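Local atomic coordinates of proto-oncogene tyrosine-protein kinase receptor Ret (Danio rerio, PDB entry 7AMK), a protein that acts as a receptor tyrosine kinase, its calcium-binding cadherin-like ectodomain taking part in recognition of GDNF together with the co-receptor GFR alpha 1. Residues Val193-Glu197 with Asp263-Thr267; Asn277-Leu283 with Tyr337-Thr343. The protein carries 4 engineered substitutions. One frame throughout, in Å; residues are numbered along the deposited sequence.

Interaction 1: Val193-Glu197 with Asp263-Thr267. With CA (calcium ion), chain N; CA (calcium ion), chain M; CA (calcium ion), chain L.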
loop_
_atom_site.group_PDB
_atom_site.type_symbol
_atom_site.label_atom_id
_atom_site.label_comp_id
_atom_site.label_asym_id
_atom_site.label_seq_id
_atom_site.Cartn_x
_atom_site.Cartn_y
_atom_site.Cartn_z
ATOM N N VAL A 193 -43.006 -6.617 6.992
ATOM C CA VAL A 193 -41.859 -7.249 7.622
ATOM C C VAL A 193 -40.632 -6.346 7.441
ATOM O O VAL A 193 -40.672 -5.338 6.733
ATOM C CB VAL A 193 -41.630 -8.669 7.069
ATOM C CG1 VAL A 193 -42.902 -9.453 7.272
ATOM C CG2 VAL A 193 -41.270 -8.632 5.553
ATOM N N ASP A 194 -39.547 -6.704 8.127
ATOM C CA ASP A 194 -38.332 -5.895 8.196
ATOM C C ASP A 194 -37.168 -6.792 7.811
ATOM O O ASP A 194 -36.803 -7.716 8.555
ATOM C CB ASP A 194 -38.162 -5.280 9.596
ATOM C CG ASP A 194 -36.876 -4.420 9.741
ATOM O OD1 ASP A 194 -36.204 -4.122 8.731
ATOM O OD2 ASP A 194 -36.528 -4.053 10.886
ATOM N N ARG A 195 -36.611 -6.556 6.621
ATOM C CA ARG A 195 -35.495 -7.371 6.165
ATOM C C ARG A 195 -34.367 -7.344 7.198
ATOM O O ARG A 195 -33.694 -8.356 7.422
ATOM C CB ARG A 195 -35.016 -6.880 4.797
ATOM C CG ARG A 195 -34.085 -7.849 4.039
ATOM C CD ARG A 195 -32.685 -7.982 4.643
ATOM N NE ARG A 195 -31.990 -6.705 4.720
ATOM C CZ ARG A 195 -30.714 -6.530 5.057
ATOM N NH1 ARG A 195 -29.911 -7.546 5.329
ATOM N NH2 ARG A 195 -30.231 -5.296 5.126
ATOM N N GLU A 196 -34.174 -6.206 7.868
ATOM C CA GLU A 196 -33.108 -6.073 8.855
ATOM C C GLU A 196 -33.372 -6.884 10.118
ATOM O O GLU A 196 -32.442 -7.145 10.884
ATOM C CB GLU A 196 -32.892 -4.600 9.229
ATOM C CG GLU A 196 -31.963 -3.823 8.274
ATOM C CD GLU A 196 -32.639 -3.409 6.946
ATOM O OE1 GLU A 196 -33.850 -3.086 6.964
ATOM O OE2 GLU A 196 -31.950 -3.392 5.895
ATOM N N GLU A 197 -34.606 -7.267 10.378
ATOM C CA GLU A 197 -34.837 -8.164 11.499
ATOM C C GLU A 197 -34.697 -9.611 11.069
ATOM O O GLU A 197 -34.077 -10.406 11.787
ATOM C CB GLU A 197 -36.224 -7.935 12.107
ATOM N N ASP A 263 -23.945 1.352 6.268
ATOM C CA ASP A 263 -25.347 1.390 5.858
ATOM C C ASP A 263 -25.927 0.001 6.091
ATOM O O ASP A 263 -25.400 -0.985 5.568
ATOM C CB ASP A 263 -25.472 1.815 4.384
ATOM C CG ASP A 263 -26.889 2.198 3.989
ATOM O OD1 ASP A 263 -27.830 1.460 4.313
ATOM O OD2 ASP A 263 -27.063 3.245 3.342
ATOM N N ARG A 264 -26.993 -0.084 6.890
ATOM C CA ARG A 264 -27.547 -1.392 7.225
ATOM C C ARG A 264 -28.211 -2.080 6.042
ATOM O O ARG A 264 -28.403 -3.304 6.084
ATOM C CB ARG A 264 -28.536 -1.260 8.380
ATOM C CG ARG A 264 -27.850 -0.785 9.643
ATOM C CD ARG A 264 -28.760 -0.826 10.863
ATOM N NE ARG A 264 -28.028 -0.376 12.048
ATOM C CZ ARG A 264 -27.253 -1.146 12.805
ATOM N NH1 ARG A 264 -27.107 -2.439 12.558
ATOM N NH2 ARG A 264 -26.609 -0.601 13.836
ATOM N N ASP A 265 -28.558 -1.335 4.997
ATOM C CA ASP A 265 -29.124 -1.919 3.791
ATOM C C ASP A 265 -28.053 -2.659 2.981
ATOM O O ASP A 265 -26.860 -2.346 3.038
ATOM C CB ASP A 265 -29.765 -0.839 2.922
ATOM C CG ASP A 265 -30.871 -0.099 3.639
ATOM O OD1 ASP A 265 -31.667 -0.761 4.338
ATOM O OD2 ASP A 265 -30.945 1.148 3.529
ATOM N N THR A 266 -28.498 -3.650 2.217
ATOM C CA THR A 266 -27.640 -4.411 1.319
ATOM C C THR A 266 -27.473 -3.691 -0.011
ATOM O O THR A 266 -28.260 -2.817 -0.385
ATOM C CB THR A 266 -28.220 -5.812 1.048
ATOM O OG1 THR A 266 -29.357 -5.693 0.189
ATOM C CG2 THR A 266 -28.646 -6.473 2.348
ATOM N N THR A 267 -26.434 -4.087 -0.732
ATOM C CA THR A 267 -26.031 -3.536 -2.003
ATOM C C THR A 267 -25.490 -4.692 -2.830
ATOM O O THR A 267 -24.785 -5.556 -2.289
ATOM C CB THR A 267 -24.929 -2.470 -1.880
ATOM O OG1 THR A 267 -25.327 -1.453 -0.955
ATOM C CG2 THR A 267 -24.675 -1.836 -3.252
HETATM CA CA CA N . -29.387 2.817 2.808
HETATM CA CA CA M . -33.509 -2.266 4.197
HETATM CA CA CA L . -36.040 -2.461 7.177
HETATM O O HOH W 1 -35.301 -1.009 8.853
HETATM O O HOH W 2 -38.314 -2.198 7.598
#
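The guanidinium of R195 has the methyl CG2 of T266 over one face, off centre and 3.4 Å from CZ, while the carbonyl oxygen of R264 comes to its edge. There R195 NH2 gives R264 O a hydrogen bond of 2.9 Å, weak because it is bent to 126° at the hydrogen. Bends at chi2 (-71°) and chi3 (-58°) curl the arginine so that NH2 also makes a salt bridge with the adjoining E196, 2.7 Å to OE2, on the anti side of that carboxylate and tilted from its plane.

The carboxylates of E196 and D265 meet with their planes steeply inclined, E196 OE2 only 3.1 Å from D265 OD1. One calcium ion reconciles them, bound by E196 OE2 at 2.6 Å and by D265 OD1 at 2.4 Å, with D228, D231, E142 and the backbone O of E229 completing its site. Each acid also serves a second calcium: E196 OE1 shares one with D194 OD1 and two waters, and D265 OD2 shares another with both oxygens of D263. Aspartate suits its places because it is short: D194 and D263 each close an Asx turn, accepting from the backbone N of E196 and D265.

Metal-bridged acids thus join the second and third cadherin-like domains, as at calcium-dependent cadherin junctions; without the ions these carboxylates would probably repel, with R195 offsetting only part of their charge.

Interaction 2: Asn277-Leu283 with Tyr337-Thr343. With CA (calcium ion), chain N; NAG (2-acetamido-2-deoxy-beta-D-glucopyranose), chain E.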
loop_
_atom_site.group_PDB
_atom_site.type_symbol
_atom_site.label_atom_id
_atom_site.label_comp_id
_atom_site.label_asym_id
_atom_site.label_seq_id
_atom_site.Cartn_x
_atom_site.Cartn_y
_atom_site.Cartn_z
ATOM N N ASN A 277 -29.787 2.080 -3.103
ATOM C CA ASN A 277 -28.827 2.154 -2.011
ATOM C C ASN A 277 -27.466 2.624 -2.469
ATOM O O ASN A 277 -26.495 2.493 -1.733
ATOM C CB ASN A 277 -28.664 0.820 -1.288
ATOM C CG ASN A 277 -28.341 1.014 0.155
ATOM O OD1 ASN A 277 -28.913 1.876 0.795
ATOM N ND2 ASN A 277 -27.399 0.242 0.676
ATOM N N LYS A 278 -27.371 3.151 -3.675
ATOM C CA LYS A 278 -26.127 3.729 -4.142
ATOM C C LYS A 278 -25.850 5.021 -3.385
ATOM O O LYS A 278 -26.721 5.893 -3.281
ATOM C CB LYS A 278 -26.219 3.984 -5.644
ATOM C CG LYS A 278 -24.956 4.529 -6.277
ATOM C CD LYS A 278 -25.222 4.794 -7.762
ATOM C CE LYS A 278 -24.090 5.560 -8.423
ATOM N NZ LYS A 278 -24.434 5.916 -9.841
ATOM N N LEU A 279 -24.632 5.152 -2.861
ATOM C CA LEU A 279 -24.161 6.418 -2.305
ATOM C C LEU A 279 -23.307 7.141 -3.346
ATOM O O LEU A 279 -22.318 6.588 -3.828
ATOM C CB LEU A 279 -23.342 6.207 -1.026
ATOM C CG LEU A 279 -23.949 5.393 0.115
ATOM C CD1 LEU A 279 -22.971 5.344 1.316
ATOM C CD2 LEU A 279 -25.270 6.010 0.485
ATOM N N VAL A 280 -23.674 8.377 -3.665
ATOM C CA VAL A 280 -22.910 9.243 -4.558
ATOM C C VAL A 280 -22.283 10.348 -3.718
ATOM O O VAL A 280 -22.960 10.951 -2.876
ATOM C CB VAL A 280 -23.790 9.842 -5.671
ATOM C CG1 VAL A 280 -24.597 8.762 -6.369
ATOM C CG2 VAL A 280 -24.702 10.920 -5.106
ATOM N N GLY A 281 -20.993 10.608 -3.947
ATOM C CA GLY A 281 -20.263 11.644 -3.233
ATOM C C GLY A 281 -20.020 12.884 -4.075
ATOM O O GLY A 281 -20.092 12.829 -5.307
ATOM N N THR A 282 -19.747 14.016 -3.429
ATOM C CA THR A 282 -19.445 15.246 -4.153
ATOM C C THR A 282 -18.439 16.059 -3.353
ATOM O O THR A 282 -18.690 16.377 -2.188
ATOM C CB THR A 282 -20.714 16.062 -4.404
ATOM O OG1 THR A 282 -21.365 16.311 -3.154
ATOM C CG2 THR A 282 -21.659 15.307 -5.318
ATOM N N LEU A 283 -17.304 16.381 -3.975
ATOM C CA LEU A 283 -16.345 17.315 -3.387
ATOM C C LEU A 283 -17.000 18.660 -3.082
ATOM O O LEU A 283 -17.543 19.319 -3.975
ATOM C CB LEU A 283 -15.169 17.521 -4.339
ATOM C CG LEU A 283 -13.917 16.699 -4.077
ATOM C CD1 LEU A 283 -12.791 17.181 -4.980
ATOM C CD2 LEU A 283 -13.535 16.833 -2.622
ATOM N N TYR A 337 -16.771 16.509 2.024
ATOM C CA TYR A 337 -17.211 15.515 1.044
ATOM C C TYR A 337 -18.600 15.026 1.445
ATOM O O TYR A 337 -18.745 14.315 2.441
ATOM C CB TYR A 337 -16.216 14.356 0.945
ATOM C CG TYR A 337 -16.454 13.469 -0.254
ATOM C CD1 TYR A 337 -16.036 13.860 -1.516
ATOM C CD2 TYR A 337 -17.102 12.240 -0.127
ATOM C CE1 TYR A 337 -16.254 13.064 -2.616
ATOM C CE2 TYR A 337 -17.323 11.440 -1.215
ATOM C CZ TYR A 337 -16.899 11.859 -2.465
ATOM O OH TYR A 337 -17.097 11.071 -3.580
ATOM N N LEU A 338 -19.616 15.417 0.673
ATOM C CA LEU A 338 -21.003 15.056 0.952
ATOM C C LEU A 338 -21.311 13.685 0.366
ATOM O O LEU A 338 -21.215 13.491 -0.853
ATOM C CB LEU A 338 -21.961 16.091 0.371
ATOM C CG LEU A 338 -23.421 15.757 0.627
ATOM C CD1 LEU A 338 -23.757 16.003 2.084
ATOM C CD2 LEU A 338 -24.287 16.586 -0.272
ATOM N N VAL A 339 -21.680 12.744 1.234
ATOM C CA VAL A 339 -22.077 11.398 0.839
ATOM C C VAL A 339 -23.599 11.311 0.892
ATOM O O VAL A 339 -24.207 11.478 1.954
ATOM C CB VAL A 339 -21.439 10.334 1.744
ATOM C CG1 VAL A 339 -22.088 8.994 1.479
ATOM C CG2 VAL A 339 -19.923 10.244 1.507
ATOM N N ASN A 340 -24.225 11.026 -0.243
ATOM C CA ASN A 340 -25.679 11.094 -0.366
ATOM C C ASN A 340 -26.225 9.718 -0.751
ATOM O O ASN A 340 -25.897 9.199 -1.819
ATOM C CB ASN A 340 -26.040 12.158 -1.400
ATOM C CG ASN A 340 -27.524 12.395 -1.544
ATOM O OD1 ASN A 340 -28.353 11.610 -1.098
ATOM N ND2 ASN A 340 -27.862 13.512 -2.191
ATOM N N ASP A 341 -27.024 9.118 0.137
ATOM C CA ASP A 341 -27.804 7.916 -0.163
ATOM C C ASP A 341 -28.999 8.329 -1.014
ATOM O O ASP A 341 -30.020 8.782 -0.495
ATOM C CB ASP A 341 -28.260 7.237 1.123
ATOM C CG ASP A 341 -28.993 5.898 0.871
ATOM O OD1 ASP A 341 -29.392 5.595 -0.291
ATOM O OD2 ASP A 341 -29.150 5.152 1.870
ATOM N N THR A 342 -28.891 8.127 -2.327
ATOM C CA THR A 342 -29.797 8.792 -3.264
ATOM C C THR A 342 -31.234 8.306 -3.124
ATOM O O THR A 342 -32.170 9.107 -3.179
ATOM C CB THR A 342 -29.304 8.572 -4.691
ATOM O OG1 THR A 342 -29.137 7.159 -4.906
ATOM C CG2 THR A 342 -27.962 9.299 -4.903
ATOM N N THR A 343 -31.430 7.004 -2.979
ATOM C CA THR A 343 -32.761 6.415 -2.899
ATOM C C THR A 343 -33.278 6.315 -1.466
ATOM O O THR A 343 -34.291 5.645 -1.239
ATOM C CB THR A 343 -32.773 5.019 -3.544
ATOM O OG1 THR A 343 -31.732 4.223 -2.981
ATOM C CG2 THR A 343 -32.538 5.108 -5.037
HETATM CA CA CA N . -29.387 2.817 2.808
HETATM C C1 NAG E . -29.210 13.901 -2.471
HETATM C C2 NAG E . -29.384 15.413 -2.652
HETATM C C3 NAG E . -30.831 15.735 -3.030
HETATM C C4 NAG E . -31.321 14.883 -4.195
HETATM C C5 NAG E . -31.016 13.405 -3.955
HETATM C C6 NAG E . -31.325 12.508 -5.138
HETATM C C7 NAG E . -28.014 16.987 -1.329
HETATM C C8 NAG E . -27.247 17.260 -2.593
HETATM N N2 NAG E . -29.023 16.111 -1.427
HETATM O O3 NAG E . -30.952 17.120 -3.341
HETATM O O4 NAG E . -32.737 14.998 -4.248
HETATM O O5 NAG E . -29.627 13.226 -3.654
HETATM O O6 NAG E . -31.461 13.214 -6.364
HETATM O O7 NAG E . -27.734 17.537 -0.267
#
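N277 and D341 meet at a calcium ion, which N277 OD1 binds at 2.3 Å and D341 OD2 at 2.5 Å; D230, D263, D265 and the backbone O of N232 complete the site. An amide suits N277 because its oxygen serves the metal while ND2 is hydrogen-bonded to T267 OG1. Next along, N277 N gives T343 OG1 a straight bond of 2.9 Å, and that hydroxyl has a second partner in D230. K278 O accepts twice from T342, from the backbone N and from OG1; the threonine's chi1 of 54° turns the hydroxyl back to this carbonyl.

Strands 279-283 and 337-341 then run antiparallel. V280 with N340 and T282 with L338 are hydrogen-bonded pairs, each joined by two backbone bonds. At the non-hydrogen-bonded positions the CA-H groups of L279 and G281 make CA-H...O contacts to N340 O and L338 O. N340 ND2 is spent on a covalent bond to an N-acetylglucosamine; N340, D341 and T342 form the Asn-X-Thr sequon.

Y337 swings its ring across the neighbouring strand (chi1 -167°, CG opposite the backbone N), laying one face over T282 N and bringing OH to 3.2 Å from G281 CA, where a CB on G281 would clash with it. Putting an alanine in place of Y337 would probably leave the backbone of G281 and T282 without this cover and L283 CD2 without Y337 CD1, its apolar neighbour.

L279 CD1 packs on V339 CG1 at 3.8 Å, and both leucine and valine face Y317 of strand 312-321 in the opposing sheet. Strand 279-283 is outermost in its own sheet, and 331-341 lies between it and strand 350-359, whose V351 and L353 V339 also touches.

Interaction 1 joins two domains, whereas interaction 2 pairs two strands inside the third cadherin-like domain, and the chemistry follows. The first buries little surface and relies on carboxylates, calcium and one arginine; the second buries over three times as much, through a backbone ladder with apolar residues on the inner face and a glycan on the other. Both are partly buried, with metal ligands among their buried residues. They meet at one shared calcium ion, which interaction 2 reaches from the loop leading into strand 279-283 and from the end of strand 337-341. Side-chain acids and metals thus hold the junction, and backbone bonds the sheet beside it.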